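Local coordinates for protein endo-1,4-beta-mannanase (Eisenia fetida, PDB 5Y6T) that probably hydrolyses internal beta-1,4-linkages of mannan as an endo-acting glycoside hydrolase of family GH5, at residues Ile55-Lys59 and Val105-Val111; Met24-Asn28 and Gln341-Leu345; Asp37-Gly41 and Asp90-Met95; Phe298-Gly302 and Asp333-Ser337; Val164-Pro168 and Phe207-Thr212. All blocks are in the same frame, centred on the assembly; numbering follows the deposited sequence.

Interaction 1. Residues Ile55-Lys59 and Val105-Val111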
# COMPACT_ATOMS: atom_id res chain seq x y z
N ILE A 55 4.36 -16.53 1.55
CA ILE A 55 3.65 -16.63 0.26
C ILE A 55 2.92 -17.95 0.16
O ILE A 55 1.73 -18.05 -0.17
CB ILE A 55 4.63 -16.58 -0.90
CG1 ILE A 55 5.23 -15.19 -1.10
CG2 ILE A 55 3.93 -16.93 -2.20
CD1 ILE A 55 6.37 -15.17 -2.08
N VAL A 56 3.67 -19.01 0.45
CA VAL A 56 3.06 -20.34 0.44
C VAL A 56 1.85 -20.52 1.40
O VAL A 56 0.78 -21.06 0.97
CB VAL A 56 4.14 -21.46 0.67
CG1 VAL A 56 3.46 -22.83 0.63
CG2 VAL A 56 5.22 -21.41 -0.45
N ARG A 57 2.01 -20.09 2.63
CA ARG A 57 1.02 -20.23 3.68
C ARG A 57 -0.21 -19.38 3.39
O ARG A 57 -1.32 -19.85 3.56
CB ARG A 57 1.62 -19.90 5.02
CG ARG A 57 2.67 -20.96 5.40
CD ARG A 57 2.92 -21.02 6.88
NE ARG A 57 3.61 -19.86 7.42
CZ ARG A 57 3.17 -19.11 8.41
NH1 ARG A 57 2.01 -19.34 8.98
NH2 ARG A 57 3.91 -18.10 8.84
N ILE A 58 0.00 -18.19 2.81
CA ILE A 58 -1.13 -17.37 2.38
C ILE A 58 -1.94 -18.05 1.29
O ILE A 58 -3.18 -18.15 1.41
CB ILE A 58 -0.66 -15.94 2.00
CG1 ILE A 58 -0.24 -15.20 3.26
CG2 ILE A 58 -1.76 -15.24 1.20
CD1 ILE A 58 0.47 -13.90 3.05
N LYS A 59 -1.27 -18.55 0.26
CA LYS A 59 -1.96 -19.22 -0.81
C LYS A 59 -2.69 -20.44 -0.29
O LYS A 59 -3.79 -20.75 -0.72
CB LYS A 59 -1.05 -19.52 -1.99
CG LYS A 59 -1.76 -20.24 -3.14
CD LYS A 59 -2.75 -19.29 -3.86
CE LYS A 59 -4.22 -19.63 -3.70
NZ LYS A 59 -5.12 -18.56 -4.26
N VAL A 105 8.73 -16.56 -6.62
CA VAL A 105 7.99 -17.47 -5.72
C VAL A 105 6.49 -17.13 -5.72
O VAL A 105 5.63 -18.01 -5.79
CB VAL A 105 8.61 -17.53 -4.36
CG1 VAL A 105 7.79 -18.41 -3.45
CG2 VAL A 105 10.00 -18.19 -4.48
N ALA A 106 6.19 -15.83 -5.70
CA ALA A 106 4.78 -15.42 -5.72
C ALA A 106 4.12 -15.90 -7.00
O ALA A 106 2.98 -16.40 -6.95
CB ALA A 106 4.68 -13.91 -5.57
N TYR A 107 4.82 -15.79 -8.14
CA TYR A 107 4.22 -16.25 -9.39
C TYR A 107 3.94 -17.75 -9.38
O TYR A 107 2.87 -18.21 -9.78
CB TYR A 107 5.16 -15.88 -10.53
CG TYR A 107 4.76 -16.38 -11.88
CD1 TYR A 107 3.66 -15.89 -12.51
CD2 TYR A 107 5.58 -17.27 -12.57
CE1 TYR A 107 3.29 -16.35 -13.79
CE2 TYR A 107 5.22 -17.73 -13.87
CZ TYR A 107 4.09 -17.25 -14.45
OH TYR A 107 3.71 -17.69 -15.70
N ALA A 108 4.89 -18.50 -8.86
CA ALA A 108 4.78 -19.96 -8.76
C ALA A 108 3.60 -20.37 -7.87
O ALA A 108 3.02 -21.44 -8.03
CB ALA A 108 6.06 -20.55 -8.22
N ASN A 109 3.21 -19.49 -6.96
CA ASN A 109 2.06 -19.72 -6.08
C ASN A 109 0.79 -18.96 -6.36
O ASN A 109 -0.14 -18.96 -5.59
CB ASN A 109 2.58 -19.46 -4.68
CG ASN A 109 3.50 -20.56 -4.21
OD1 ASN A 109 3.02 -21.56 -3.71
ND2 ASN A 109 4.82 -20.36 -4.30
N ASN A 110 0.75 -18.27 -7.49
CA ASN A 110 -0.39 -17.48 -7.90
C ASN A 110 -0.83 -16.39 -6.90
O ASN A 110 -2.02 -16.26 -6.58
CB ASN A 110 -1.57 -18.35 -8.28
CG ASN A 110 -1.27 -19.21 -9.49
OD1 ASN A 110 -0.96 -18.68 -10.59
ND2 ASN A 110 -1.35 -20.54 -9.31
N VAL A 111 0.16 -15.74 -6.33
CA VAL A 111 -0.04 -14.64 -5.37
C VAL A 111 0.52 -13.34 -5.96
O VAL A 111 1.65 -13.29 -6.45
CB VAL A 111 0.71 -14.96 -4.08
CG1 VAL A 111 0.75 -13.81 -3.12
CG2 VAL A 111 0.11 -16.20 -3.43
O HOH W 1 -4.42 -17.10 -6.58

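Interaction 2. Residues Met24-Asn28 and Gln341-Leu345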
# COMPACT_ATOMS: atom_id res chain seq x y z
N MET A 24 -8.58 -8.61 -4.37
CA MET A 24 -7.33 -8.97 -3.72
C MET A 24 -7.60 -9.36 -2.26
O MET A 24 -7.86 -8.50 -1.41
CB MET A 24 -6.34 -7.77 -3.75
CG MET A 24 -6.01 -7.28 -5.14
SD MET A 24 -5.04 -8.44 -6.11
CE MET A 24 -6.34 -9.30 -7.02
N SER A 25 -7.50 -10.65 -1.96
CA SER A 25 -7.73 -11.16 -0.63
C SER A 25 -6.44 -11.70 -0.05
O SER A 25 -5.85 -12.54 -0.65
CB SER A 25 -8.77 -12.27 -0.65
OG SER A 25 -8.99 -12.83 0.62
N GLY A 26 -5.96 -11.14 1.04
CA GLY A 26 -4.67 -11.54 1.53
C GLY A 26 -4.27 -10.84 2.80
O GLY A 26 -5.12 -10.45 3.57
N MET A 27 -2.97 -10.83 3.06
CA MET A 27 -2.45 -10.23 4.29
C MET A 27 -1.37 -9.24 4.00
O MET A 27 -0.57 -9.44 3.07
CB MET A 27 -1.86 -11.33 5.23
CG MET A 27 -2.84 -12.42 5.57
SD MET A 27 -2.07 -13.49 6.85
CE MET A 27 -3.09 -14.95 6.76
N ASN A 28 -1.31 -8.22 4.84
CA ASN A 28 -0.10 -7.49 4.98
C ASN A 28 0.91 -8.44 5.63
O ASN A 28 0.55 -9.11 6.60
CB ASN A 28 -0.28 -6.30 5.90
CG ASN A 28 -1.07 -5.19 5.29
OD1 ASN A 28 -0.50 -4.28 4.73
ND2 ASN A 28 -2.39 -5.22 5.49
N GLN A 341 -6.20 -14.55 10.85
CA GLN A 341 -6.31 -13.98 9.50
C GLN A 341 -6.62 -15.05 8.46
O GLN A 341 -7.42 -14.81 7.52
CB GLN A 341 -5.04 -13.23 9.13
CG GLN A 341 -4.87 -11.99 10.02
CD GLN A 341 -3.48 -11.40 9.98
OE1 GLN A 341 -3.17 -10.65 9.08
NE2 GLN A 341 -2.63 -11.82 10.87
N ALA A 342 -5.99 -16.21 8.59
CA ALA A 342 -6.27 -17.34 7.71
C ALA A 342 -7.79 -17.61 7.67
O ALA A 342 -8.26 -18.00 6.65
CB ALA A 342 -5.54 -18.60 8.14
N GLN A 343 -8.52 -17.45 8.77
CA GLN A 343 -9.99 -17.76 8.73
C GLN A 343 -10.69 -16.86 7.73
O GLN A 343 -11.64 -17.25 7.04
CB GLN A 343 -10.64 -17.65 10.09
CG GLN A 343 -10.04 -18.59 11.13
CD GLN A 343 -10.73 -18.32 12.49
OE1 GLN A 343 -10.59 -17.27 13.07
NE2 GLN A 343 -11.55 -19.24 12.91
N GLY A 344 -10.28 -15.61 7.65
CA GLY A 344 -10.86 -14.75 6.64
C GLY A 344 -10.51 -15.09 5.25
O GLY A 344 -11.37 -14.99 4.40
N LEU A 345 -9.24 -15.48 5.01
CA LEU A 345 -8.85 -15.95 3.69
C LEU A 345 -9.68 -17.18 3.33
O LEU A 345 -10.19 -17.29 2.22
CB LEU A 345 -7.38 -16.26 3.61
CG LEU A 345 -6.46 -15.08 3.98
CD1 LEU A 345 -5.05 -15.55 3.71
CD2 LEU A 345 -6.83 -13.86 3.18
O HOH W 2 -9.30 -15.58 0.27

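Interaction 3. Residues Asp37-Gly41 and Asp90-Met95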
# COMPACT_ATOMS: atom_id res chain seq x y z
N ASP A 37 14.41 -6.41 5.06
CA ASP A 37 14.06 -7.66 4.38
C ASP A 37 14.71 -7.82 3.01
O ASP A 37 14.98 -8.93 2.56
CB ASP A 37 12.54 -7.73 4.24
CG ASP A 37 11.87 -8.10 5.54
OD1 ASP A 37 12.39 -9.03 6.20
OD2 ASP A 37 10.83 -7.55 5.88
N PHE A 38 14.83 -6.71 2.32
CA PHE A 38 15.39 -6.65 0.97
C PHE A 38 16.58 -5.73 0.91
O PHE A 38 16.59 -4.67 1.52
CB PHE A 38 14.27 -6.20 -0.00
CG PHE A 38 13.05 -7.08 0.05
CD1 PHE A 38 12.95 -8.24 -0.66
CD2 PHE A 38 11.95 -6.70 0.82
CE1 PHE A 38 11.84 -9.04 -0.60
CE2 PHE A 38 10.82 -7.47 0.86
CZ PHE A 38 10.73 -8.64 0.17
N GLY A 39 17.57 -6.08 0.11
CA GLY A 39 18.75 -5.24 0.06
C GLY A 39 19.82 -5.71 1.07
O GLY A 39 19.54 -6.48 2.03
N ASN A 40 21.04 -5.28 0.80
CA ASN A 40 22.22 -5.56 1.68
C ASN A 40 22.40 -7.04 1.98
O ASN A 40 22.85 -7.42 3.06
CB ASN A 40 22.18 -4.66 2.90
CG ASN A 40 22.31 -3.19 2.53
OD1 ASN A 40 23.03 -2.85 1.57
ND2 ASN A 40 21.66 -2.32 3.29
N GLY A 41 22.06 -7.86 0.98
CA GLY A 41 22.20 -9.35 1.06
C GLY A 41 21.36 -10.04 2.13
O GLY A 41 21.58 -11.23 2.43
N ASP A 90 20.41 -0.02 -2.32
CA ASP A 90 21.05 -0.57 -1.13
C ASP A 90 22.54 -0.66 -1.38
O ASP A 90 22.95 -0.60 -2.55
CB ASP A 90 20.51 -1.93 -0.73
CG ASP A 90 20.74 -2.99 -1.79
OD1 ASP A 90 20.11 -2.87 -2.87
OD2 ASP A 90 21.58 -3.97 -1.55
N ALA A 91 23.32 -0.76 -0.31
CA ALA A 91 24.81 -0.78 -0.45
C ALA A 91 25.35 -1.89 -1.32
O ALA A 91 26.37 -1.70 -1.94
CB ALA A 91 25.54 -0.83 0.90
N GLN A 92 24.70 -3.06 -1.35
CA GLN A 92 25.20 -4.19 -2.05
C GLN A 92 24.51 -4.42 -3.39
O GLN A 92 24.76 -5.44 -4.05
CB GLN A 92 25.09 -5.43 -1.16
CG GLN A 92 26.01 -5.39 0.03
CD GLN A 92 25.73 -6.44 1.07
OE1 GLN A 92 25.90 -6.19 2.25
NE2 GLN A 92 25.42 -7.64 0.64
N ASN A 93 23.59 -3.52 -3.74
CA ASN A 93 22.75 -3.63 -4.93
C ASN A 93 22.09 -5.02 -5.01
O ASN A 93 21.93 -5.60 -6.11
CB ASN A 93 23.54 -3.28 -6.19
CG ASN A 93 22.66 -3.12 -7.42
OD1 ASN A 93 21.52 -2.61 -7.33
ND2 ASN A 93 23.14 -3.63 -8.57
N THR A 94 21.59 -5.52 -3.87
CA THR A 94 20.78 -6.76 -3.95
C THR A 94 19.25 -6.60 -3.96
O THR A 94 18.53 -7.56 -4.24
CB THR A 94 21.11 -7.78 -2.87
OG1 THR A 94 20.57 -7.43 -1.60
CG2 THR A 94 22.67 -7.99 -2.81
N MET A 95 18.77 -5.41 -3.68
CA MET A 95 17.34 -5.24 -3.52
C MET A 95 16.56 -5.77 -4.70
O MET A 95 15.56 -6.44 -4.57
CB MET A 95 16.97 -3.79 -3.22
CG MET A 95 15.48 -3.64 -2.92
SD MET A 95 15.06 -1.99 -2.47
CE MET A 95 15.80 -1.96 -0.80
O HOH W 3 21.58 0.46 1.98

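Interaction 4. Residues Phe298-Gly302 and Asp333-Ser337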
# COMPACT_ATOMS: atom_id res chain seq x y z
N PHE A 298 -6.85 -3.89 8.26
CA PHE A 298 -7.84 -4.00 9.34
C PHE A 298 -7.46 -5.22 10.12
O PHE A 298 -6.66 -6.03 9.69
CB PHE A 298 -9.27 -4.19 8.80
CG PHE A 298 -9.42 -5.37 7.90
CD1 PHE A 298 -9.06 -5.34 6.55
CD2 PHE A 298 -9.80 -6.58 8.41
CE1 PHE A 298 -9.20 -6.47 5.74
CE2 PHE A 298 -9.87 -7.71 7.62
CZ PHE A 298 -9.55 -7.68 6.31
N SER A 299 -8.09 -5.42 11.29
CA SER A 299 -7.81 -6.66 12.01
C SER A 299 -8.97 -6.88 12.97
O SER A 299 -9.75 -5.95 13.26
CB SER A 299 -6.51 -6.57 12.76
OG SER A 299 -6.56 -5.64 13.82
N GLN A 300 -9.13 -8.13 13.40
CA GLN A 300 -10.12 -8.47 14.36
C GLN A 300 -9.77 -7.82 15.72
O GLN A 300 -10.62 -7.21 16.42
CB GLN A 300 -10.24 -10.01 14.44
CG GLN A 300 -11.37 -10.46 15.40
CD GLN A 300 -11.41 -11.96 15.42
OE1 GLN A 300 -11.89 -12.58 14.47
NE2 GLN A 300 -10.89 -12.57 16.45
N SER A 301 -8.51 -7.98 16.09
CA SER A 301 -8.01 -7.38 17.35
C SER A 301 -8.13 -5.87 17.35
O SER A 301 -8.30 -5.25 18.40
CB SER A 301 -6.58 -7.78 17.69
OG SER A 301 -5.67 -7.54 16.65
N GLY A 302 -7.96 -5.29 16.16
CA GLY A 302 -8.12 -3.86 16.02
C GLY A 302 -9.46 -3.44 15.55
O GLY A 302 -9.62 -2.35 14.97
N ASP A 333 0.83 -4.03 18.11
CA ASP A 333 -0.48 -3.57 18.45
C ASP A 333 -1.37 -3.72 17.20
O ASP A 333 -0.95 -3.43 16.04
CB ASP A 333 -0.42 -2.10 18.95
CG ASP A 333 0.33 -1.99 20.35
OD1 ASP A 333 0.52 -3.04 21.03
OD2 ASP A 333 0.69 -0.87 20.77
N ASN A 334 -2.57 -4.20 17.48
CA ASN A 334 -3.60 -4.39 16.50
C ASN A 334 -3.29 -5.44 15.42
O ASN A 334 -4.00 -5.52 14.44
CB ASN A 334 -4.02 -3.10 15.91
CG ASN A 334 -4.90 -2.29 16.86
OD1 ASN A 334 -5.40 -2.78 17.93
ND2 ASN A 334 -5.19 -1.09 16.44
N ALA A 335 -2.30 -6.30 15.64
CA ALA A 335 -2.08 -7.39 14.77
C ALA A 335 -2.81 -8.63 15.29
O ALA A 335 -2.69 -9.01 16.48
CB ALA A 335 -0.60 -7.65 14.62
N ASP A 336 -3.55 -9.28 14.40
CA ASP A 336 -4.03 -10.63 14.64
C ASP A 336 -2.97 -11.68 14.48
O ASP A 336 -1.93 -11.47 13.82
CB ASP A 336 -5.16 -10.90 13.63
CG ASP A 336 -6.40 -10.11 13.90
OD1 ASP A 336 -6.61 -9.59 15.06
OD2 ASP A 336 -7.21 -9.99 12.94
N SER A 337 -3.20 -12.85 15.01
CA SER A 337 -2.40 -13.99 14.66
C SER A 337 -2.59 -14.37 13.17
O SER A 337 -3.65 -14.08 12.57
CB SER A 337 -2.76 -15.21 15.55
OG SER A 337 -4.03 -15.70 15.19

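Interaction 5. Residues Val164-Pro168 and Phe207-Thr212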
# COMPACT_ATOMS: atom_id res chain seq x y z
N VAL A 164 3.69 4.14 -2.90
CA VAL A 164 4.76 4.99 -2.47
C VAL A 164 4.95 5.02 -0.97
O VAL A 164 6.09 5.05 -0.54
CB VAL A 164 4.69 6.43 -3.11
CG1 VAL A 164 5.72 7.37 -2.49
CG2 VAL A 164 4.90 6.30 -4.62
N MET A 165 3.86 5.23 -0.25
CA MET A 165 3.93 5.48 1.18
C MET A 165 2.78 4.93 1.96
O MET A 165 1.62 5.22 1.66
CB MET A 165 4.09 6.95 1.45
CG MET A 165 4.32 7.23 2.93
SD MET A 165 4.34 8.98 3.35
CE MET A 165 5.83 9.58 2.52
N ASN A 166 3.07 4.11 2.97
CA ASN A 166 2.04 3.72 3.92
C ASN A 166 1.61 4.87 4.81
O ASN A 166 2.45 5.46 5.45
CB ASN A 166 2.58 2.63 4.81
CG ASN A 166 1.59 2.25 5.88
OD1 ASN A 166 0.52 1.71 5.57
ND2 ASN A 166 1.95 2.51 7.15
N GLU A 167 0.30 5.15 4.88
CA GLU A 167 -0.25 6.13 5.85
C GLU A 167 0.55 7.45 5.92
O GLU A 167 1.07 7.81 6.94
CB GLU A 167 -0.34 5.47 7.22
CG GLU A 167 -1.29 4.27 7.19
CD GLU A 167 -1.59 3.64 8.54
OE1 GLU A 167 -0.93 4.06 9.57
OE2 GLU A 167 -2.49 2.78 8.58
N PRO A 168 0.53 8.25 4.85
CA PRO A 168 1.16 9.56 4.90
C PRO A 168 0.63 10.41 6.00
O PRO A 168 1.32 11.32 6.46
CB PRO A 168 0.83 10.17 3.55
CG PRO A 168 0.52 9.01 2.65
CD PRO A 168 -0.10 7.98 3.54
N PHE A 207 5.73 14.45 -3.06
CA PHE A 207 6.62 13.27 -2.90
C PHE A 207 5.95 12.06 -3.58
O PHE A 207 6.58 11.36 -4.35
CB PHE A 207 6.90 13.07 -1.39
CG PHE A 207 7.83 11.94 -1.03
CD1 PHE A 207 9.21 12.07 -1.18
CD2 PHE A 207 7.35 10.82 -0.41
CE1 PHE A 207 10.06 11.11 -0.72
CE2 PHE A 207 8.21 9.84 0.09
CZ PHE A 207 9.57 9.97 -0.13
N ILE A 208 4.67 11.91 -3.32
CA ILE A 208 3.90 10.85 -3.87
C ILE A 208 3.73 10.99 -5.39
O ILE A 208 3.87 10.00 -6.15
CB ILE A 208 2.53 10.68 -3.14
CG1 ILE A 208 2.81 10.21 -1.68
CG2 ILE A 208 1.64 9.68 -3.86
CD1 ILE A 208 1.68 10.56 -0.76
N ASN A 209 3.29 12.15 -5.82
CA ASN A 209 3.06 12.42 -7.22
C ASN A 209 4.31 12.13 -8.06
O ASN A 209 4.24 11.45 -9.08
CB ASN A 209 2.65 13.90 -7.38
CG ASN A 209 2.57 14.34 -8.87
OD1 ASN A 209 3.30 15.22 -9.29
ND2 ASN A 209 1.66 13.72 -9.65
N LYS A 210 5.46 12.64 -7.62
CA LYS A 210 6.70 12.50 -8.40
C LYS A 210 7.14 11.07 -8.51
O LYS A 210 7.58 10.62 -9.58
CB LYS A 210 7.82 13.44 -7.93
CG LYS A 210 7.46 14.92 -8.04
CD LYS A 210 8.46 15.86 -7.38
CE LYS A 210 8.13 17.36 -7.53
NZ LYS A 210 8.31 17.93 -8.88
N GLN A 211 7.12 10.36 -7.39
CA GLN A 211 7.49 8.93 -7.44
C GLN A 211 6.51 8.05 -8.17
O GLN A 211 6.91 7.17 -8.92
CB GLN A 211 7.76 8.37 -6.05
CG GLN A 211 9.00 8.96 -5.44
CD GLN A 211 9.11 8.58 -4.00
OE1 GLN A 211 9.66 7.51 -3.66
NE2 GLN A 211 8.54 9.40 -3.13
N THR A 212 5.23 8.39 -8.09
CA THR A 212 4.23 7.63 -8.83
C THR A 212 4.47 7.81 -10.34
O THR A 212 4.43 6.83 -11.10
CB THR A 212 2.79 8.00 -8.41
OG1 THR A 212 2.55 7.63 -7.03
CG2 THR A 212 1.77 7.25 -9.22
O HOH W 4 1.74 5.88 -4.34

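Interaction 1. Residues Ile55-Lys59 and Val105-Val111
Lys59 NZ donates to a water 2.8 Å away, and that water donates to Asn110 O; the ammonium group has a second partner in Gly63 O. Bends at chi2 and chi3 (71° and -113°) fold the lysine chain over the end of the neighbouring helix, where Lys59 CD lies 3.1 Å from Asn109 O, and Lys59 CB rests on Val111 CG2. That end is a Schellman motif, with Asn110 at positive phi as C-prime residue and Val111 N bonded back to Ala106 O. Helices 42-60 and 95-108 thus meet on the outside of the (beta/alpha)8 barrel, just before the chain enters strand 112-119. Between them Ile55 works with both branches: CD1 meets Val105 CG1 at 3.8 Å and lies by Ala106, whereas CG2 touches both Asn109 CB and Val111 CG2. The Asn109 amide is held by a nearly straight bond from ND2 to Val105 O (2.9 Å, 169°), its OD1 lying beside Val56 CG2. With an alanine here, Val105 O is likely to lose its side-chain donor and a gap to open beside Val56 CG2. Leu66, on strand 65-72, touches both Ile55 and Val111 from the barrel side.

Interaction 2. Residues Met24-Asn28 and Gln341-Leu345
Met27 reaches out from its strand to touch three residues of the helix with one methyl group. Its CG lies anti to the carbonyl carbon (chi1 -56°), and the chain beyond is fully extended, so that CE arrives at the helix surface 3.5 Å from Gln341 CB. The same methyl lies 3.7 Å from Leu345 CD1 and equally near Ala342 N, and thus sits in the groove formed by successive turns of the helix. Behind it, SD crosses the glutamine at a slant, 3.8 Å from Gln341 OE1. That amide is fixed by partners elsewhere: OE1 bonds Ser325 OG, and NE2 bonds Gln327 O and Ser337 O, which hold the polar end in place while the CB portion receives the methionine.

Leu345 divides its two methyls between strand residues. While CD1 faces Met27, CD2 bears on Ser25 OG at 3.5 Å and meets the Gly26 backbone at N, 3.6 Å away. Ser25 carries OG anti to its own backbone N (chi1 178°), from where the hydroxyl donates to a water, and this water in turn donates to Leu345 O at 2.7 Å, tying strand to helix without a direct bond. The strand and helix segments run antiparallel, 170° between their directions with 8.6 Å between axes: strand 20-28 opens the eight-stranded barrel, and helix 338-348, which follows strand 322-325 beside it, packs against its outer face as a (beta/alpha)8 barrel closes.

Interaction 3. Residues Asp37-Gly41 and Asp90-Met95
Asn40 N and the carboxylate of Asp90 form the central bond between two loops of the (beta/alpha)8 barrel, one leading from strand 20-28 to helix 42-60 and the other, a type I beta turn from Asp90 to Asn93, leading into helix 95-108. The bond is short and straight, 2.7 Å from Asn40 N to Asp90 OD2 at 172°, although the donor comes from above the carboxylate plane. The syn lone pair of OD2 is taken by Thr94 N at 2.8 Å, so one oxygen holds both the facing loop and its own turn. The other oxygen, OD1, receives Met95 N. Asp90 thus gathers backbone donors from both loops, an arrangement likely to stabilise its negative charge.

Asn40 answers with its own amide: OD1 accepts weak bonds from Ala91 N and Gln92 N, and ND2 donates to a water that also takes Ala91 N. The Gln92 amide reaches the Asn40 backbone, NE2 coming 3.4 Å from Asn40 C. A second sound bond between the loops runs to Thr94 OG1, turned to the opposing loop by a first torsion of 77°, from Gly41 N, the N-cap residue of helix 42-60, at 3.0 Å. Gly39 passes so near that a CB would press on Asp90 CB and Met95 CE, and its phi of 92° would crowd one against the preceding carbonyl as well. Met95 CE touches Phe38 O.

In the second shell, the ring of Phe38 packs on Leu51 and Leu99. Asp98 bonds the Thr94 hydroxyl, and its OD2 also accepts from Gly39 N.

Interaction 4. Residues Phe298-Gly302 and Asp333-Ser337
With CG anti to its carbonyl carbon (chi1 -69°), Asp336 presents its carboxylate squarely to Gln300 and Ser301, and Ser301 turns its hydroxyl inward at chi1 53° to meet it. The two oxygens divide the backbone donors: Gln300 N reaches OD2 of Asp336 at 2.7 Å, and Ser301 N reaches OD1 of Asp336 at the same 2.7 Å, each on a syn lone pair, so one carboxylate accepts two consecutive N-H groups. OD1 also accepts Ser301 OG at 2.8 Å, this third donor standing above the carboxylate plane. With three hydrogen bonds, the buried charge is probably well compensated. Were an alanine to stand here, the N-H groups of Gln300 and Ser301 are likely to lose their acceptors and the Ser301 hydroxyl its main partner. The loops so joined follow the seventh and eighth strands of the (beta/alpha)8 barrel, 293-297 and 322-325, and lead into helices 308-317 and 338-348. Ser299 sets the other half: its OG donates to Asn334 O at 2.6 Å and accepts from Gly302 N at 2.7 Å, which makes an ST motif out of residues 299-302. Gly302 lies under the amide of Asn334, its CA 3.5 Å from Asn334 OD1, where a CB would collide with both Asn334 and Ser299 OG. The Asn334 side chain lies about 5 Å from a bound TRS molecule, which probably comes from the crystallisation liquor.

Interaction 5. Residues Val164-Pro168 and Phe207-Thr212
Val164 is the bump that fills a hollow in the surface of helix 201-218, at a place in the (beta/alpha)8 barrel where the fourth strand bends at the valine and this helix covers it from outside. Phe207, Ile208, Gln211 and Thr212 line the hollow that its two methyls enter. CG1, anti to the backbone N (chi1 172°), points toward Gln211 and Ile208, 3.5 Å from Gln211 NE2 and 4.1 Å from Ile208 CG1. CG2 fills the other half, lying against Thr212 OG1 and Gln211 CB. A water bridges the two segments, accepting from Val164 N and giving a weak bond to Thr212 OG1.

On one flank of the valine, Met165 extends beyond CG and then bends at chi3 (-67°), which brings its methyl against the Phe207 ring: CE is 3.4 Å from CE2 of Phe207, the side chains crossing at about a right angle. Tyr128 packs on both. Farther along the strand end, Pro168 sets its CG on Ile208 CD1 at 3.9 Å, and Leu226 of the next strand touches each of these two.

Asn166 and Glu167, between these packing residues, face the barrel mouth and bond a TRS molecule, probably from the crystallisation liquor. With Pro168 they form the Asn-Glu-Pro sequence found at this strand end in family GH5, consistent with a place in the substrate cleft.

One wall of the hollow is tied within the helix. The extended Gln211 side chain lays its NE2 over one face of the Phe207 ring, 3.0 Å above the plane and over its centre, and the same NE2 donates to Phe207 O at 3.0 Å.

Overall arrangement
The five contacts sample one (beta/alpha)8 barrel. Interactions 2 and 5 are its buried joints, each a strand against the helix outside it, mostly apolar, each with a bridging water; they lie on opposite sides of the chain's centre. Interaction 1 joins two neighbouring helices farther out, part apolar, part water-bridged. Interactions 3 and 4 tie loops beyond the strands, and there an aspartate collecting backbone N-H groups largely replaces packing. Interaction 2 touches two others: Ile58 of interaction 1 packs on Met27 and Leu345, and Gln341 NE2 approaches Asp336 O of interaction 4. Interactions 1 and 3 serve the two ends of helices 42-60 and 95-108.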